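Dual specificity protein phosphatase 18 (Homo sapiens, PDB 2ESB) removes phosphate from phosphotyrosine and, less readily, phosphothreonine in MAP-kinase-derived peptides, as a dual-specificity member of the protein tyrosine phosphatase family. Local coordinates at residues T132-K135 against I140-P143. Sequence-based numbering, arbitrary orientation.
Sequences TWTK and IIRP
Lys135 and Ile141 bring the two backbones closest, their CA atoms 6.1 Å apart, where the loop after helix 127-137 folds back against the end of that helix before entering helix 145-159. This connection between two helices lies in the helical part of the alpha/beta protein-tyrosine-phosphatase fold. Residues 140-143 run extended from Ile141 onward, and Ile141 points its side chain at the helix. With chi1 at 61° its CG1 is flanked by both backbone N and C, and a chi2 of 147°, off the staggered value, sets CD1 against the helix. There CD1 meets Thr134 CG2 at 3.5 Å. CG1 packs against Lys135 CA at 3.9 Å. The side chains of Thr134 and Ile141 cross at about a right angle, methyl against methyl. Thr134 presents its methyl because CG2 stands anti to its backbone N; OG1 turns back along the helix to bond Ala130 O. Helix 110-122 closes the buried side, Cys115, Leu116 and Leu119 touching Thr134 and Ala112 touching Ile141, whose side chain lies about 8 Å from that of Cys104, the predicted phosphocysteine nucleophile. Shortening Ile141 to alanine would probably leave the Thr134 methyl without its partner and open a gap between helix and loop. At the exposed edge the lysine chain reaches past the isoleucine, and its ammonium, which also bonds Pro139 O, is tied to the loop by a water that accepts from Lys135 NZ at 2.5 Å and donates to Ile141 O at 2.7 Å.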
ATOM      1  N   THR A 132      -7.786   3.054   9.374  1.00 12.65           N
ATOM      2  CA  THR A 132      -7.496   3.281  10.792  1.00 14.44           C
ATOM      3  C   THR A 132      -6.335   2.393  11.227  1.00 10.95           C
ATOM      4  O   THR A 132      -5.407   2.839  11.910  1.00 15.05           O
ATOM      5  CB  THR A 132      -8.719   2.953  11.673  1.00 22.16           C
ATOM      6  OG1 THR A 132      -9.844   3.715  11.218  1.00 18.61           O
ATOM      7  CG2 THR A 132      -8.435   3.293  13.145  1.00 16.52           C
ATOM      8  N   TRP A 133      -6.396   1.132  10.825  1.00 14.06           N
ATOM      9  CA  TRP A 133      -5.353   0.171  11.160  1.00 13.57           C
ATOM     10  C   TRP A 133      -4.007   0.572  10.551  1.00 13.71           C
ATOM     11  O   TRP A 133      -2.996   0.634  11.248  1.00 15.23           O
ATOM     12  CB  TRP A 133      -5.742  -1.231  10.662  1.00 11.18           C
ATOM     13  CG  TRP A 133      -4.644  -2.264  10.872  1.00 12.44           C
ATOM     14  CD1 TRP A 133      -3.637  -2.595   9.994  1.00 16.20           C
ATOM     15  CD2 TRP A 133      -4.399  -3.018  12.064  1.00 14.46           C
ATOM     16  NE1 TRP A 133      -2.772  -3.510  10.578  1.00 16.49           N
ATOM     17  CE2 TRP A 133      -3.220  -3.781  11.848  1.00 15.84           C
ATOM     18  CE3 TRP A 133      -5.056  -3.122  13.299  1.00 15.49           C
ATOM     19  CZ2 TRP A 133      -2.690  -4.631  12.824  1.00 15.33           C
ATOM     20  CZ3 TRP A 133      -4.525  -3.972  14.268  1.00 25.18           C
ATOM     21  CH2 TRP A 133      -3.355  -4.713  14.023  1.00 26.39           C
ATOM     22  N   THR A 134      -3.992   0.850   9.252  1.00 13.18           N
ATOM     23  CA  THR A 134      -2.734   1.200   8.593  1.00 11.11           C
ATOM     24  C   THR A 134      -2.131   2.476   9.163  1.00 11.39           C
ATOM     25  O   THR A 134      -0.917   2.550   9.407  1.00 15.48           O
ATOM     26  CB  THR A 134      -2.923   1.314   7.054  1.00 12.19           C
ATOM     27  OG1 THR A 134      -3.426   0.066   6.547  1.00 13.88           O
ATOM     28  CG2 THR A 134      -1.592   1.613   6.365  1.00 11.81           C
ATOM     29  N   LYS A 135      -2.977   3.474   9.387  1.00 14.09           N
ATOM     30  CA  LYS A 135      -2.539   4.752   9.949  1.00 15.15           C
ATOM     31  C   LYS A 135      -1.929   4.527  11.344  1.00 12.49           C
ATOM     32  O   LYS A 135      -0.967   5.201  11.733  1.00 15.11           O
ATOM     33  CB  LYS A 135      -3.740   5.708  10.022  1.00 18.67           C
ATOM     34  CG  LYS A 135      -3.511   6.990  10.797  1.00 33.49           C
ATOM     35  CD  LYS A 135      -3.017   8.099   9.913  1.00 38.63           C
ATOM     36  CE  LYS A 135      -3.028   9.411  10.676  1.00 46.27           C
ATOM     37  NZ  LYS A 135      -2.528  10.522   9.840  1.00 51.19           N
ATOM     38  N   ILE A 140       2.222   8.462   9.031  1.00 16.60           N
ATOM     39  CA  ILE A 140       2.303   9.363   7.891  1.00 18.02           C
ATOM     40  C   ILE A 140       1.586   8.967   6.607  1.00 17.91           C
ATOM     41  O   ILE A 140       1.636   9.726   5.647  1.00 17.25           O
ATOM     42  CB  ILE A 140       3.767   9.665   7.514  1.00 22.27           C
ATOM     43  CG1 ILE A 140       4.453   8.381   7.049  1.00 18.92           C
ATOM     44  CG2 ILE A 140       4.504  10.278   8.709  1.00 20.81           C
ATOM     45  CD1 ILE A 140       5.881   8.582   6.601  1.00 28.37           C
ATOM     46  N   ILE A 141       0.925   7.811   6.555  1.00 14.13           N
ATOM     47  CA  ILE A 141       0.263   7.444   5.301  1.00 11.50           C
ATOM     48  C   ILE A 141      -0.819   8.447   4.915  1.00 16.12           C
ATOM     49  O   ILE A 141      -1.571   8.938   5.765  1.00 14.63           O
ATOM     50  CB  ILE A 141      -0.369   6.020   5.330  1.00 11.80           C
ATOM     51  CG1 ILE A 141      -1.447   5.932   6.410  1.00 13.52           C
ATOM     52  CG2 ILE A 141       0.723   4.977   5.575  1.00 12.46           C
ATOM     53  CD1 ILE A 141      -2.572   5.004   6.045  1.00 17.12           C
ATOM     54  N   ARG A 142      -0.875   8.761   3.625  1.00 14.45           N
ATOM     55  CA  ARG A 142      -1.858   9.700   3.110  1.00 13.49           C
ATOM     56  C   ARG A 142      -2.016   9.561   1.600  1.00 16.18           C
ATOM     57  O   ARG A 142      -1.390  10.279   0.833  1.00 17.54           O
ATOM     58  CB  ARG A 142      -1.464  11.140   3.467  1.00 20.38           C
ATOM     59  CG  ARG A 142      -2.394  12.192   2.854  1.00 21.59           C
ATOM     60  CD  ARG A 142      -2.341  13.532   3.569  1.00 29.57           C
ATOM     61  NE  ARG A 142      -3.067  13.491   4.834  1.00 40.17           N
ATOM     62  CZ  ARG A 142      -4.095  14.280   5.143  1.00 41.37           C
ATOM     63  NH1 ARG A 142      -4.533  15.187   4.277  1.00 43.82           N
ATOM     64  NH2 ARG A 142      -4.691  14.153   6.320  1.00 51.03           N
ATOM     65  N   PRO A 143      -2.859   8.621   1.153  1.00 13.88           N
ATOM     66  CA  PRO A 143      -3.061   8.437  -0.288  1.00  8.26           C
ATOM     67  C   PRO A 143      -3.585   9.745  -0.908  1.00 10.59           C
ATOM     68  O   PRO A 143      -4.339  10.477  -0.259  1.00 11.59           O
ATOM     69  CB  PRO A 143      -4.121   7.340  -0.344  1.00 13.06           C
ATOM     70  CG  PRO A 143      -3.864   6.538   0.913  1.00 12.99           C
ATOM     71  CD  PRO A 143      -3.631   7.636   1.932  1.00  9.60           C
TER
HETATM   72  O   HOH W   1      -1.109  10.748   7.776  1.00 36.40           O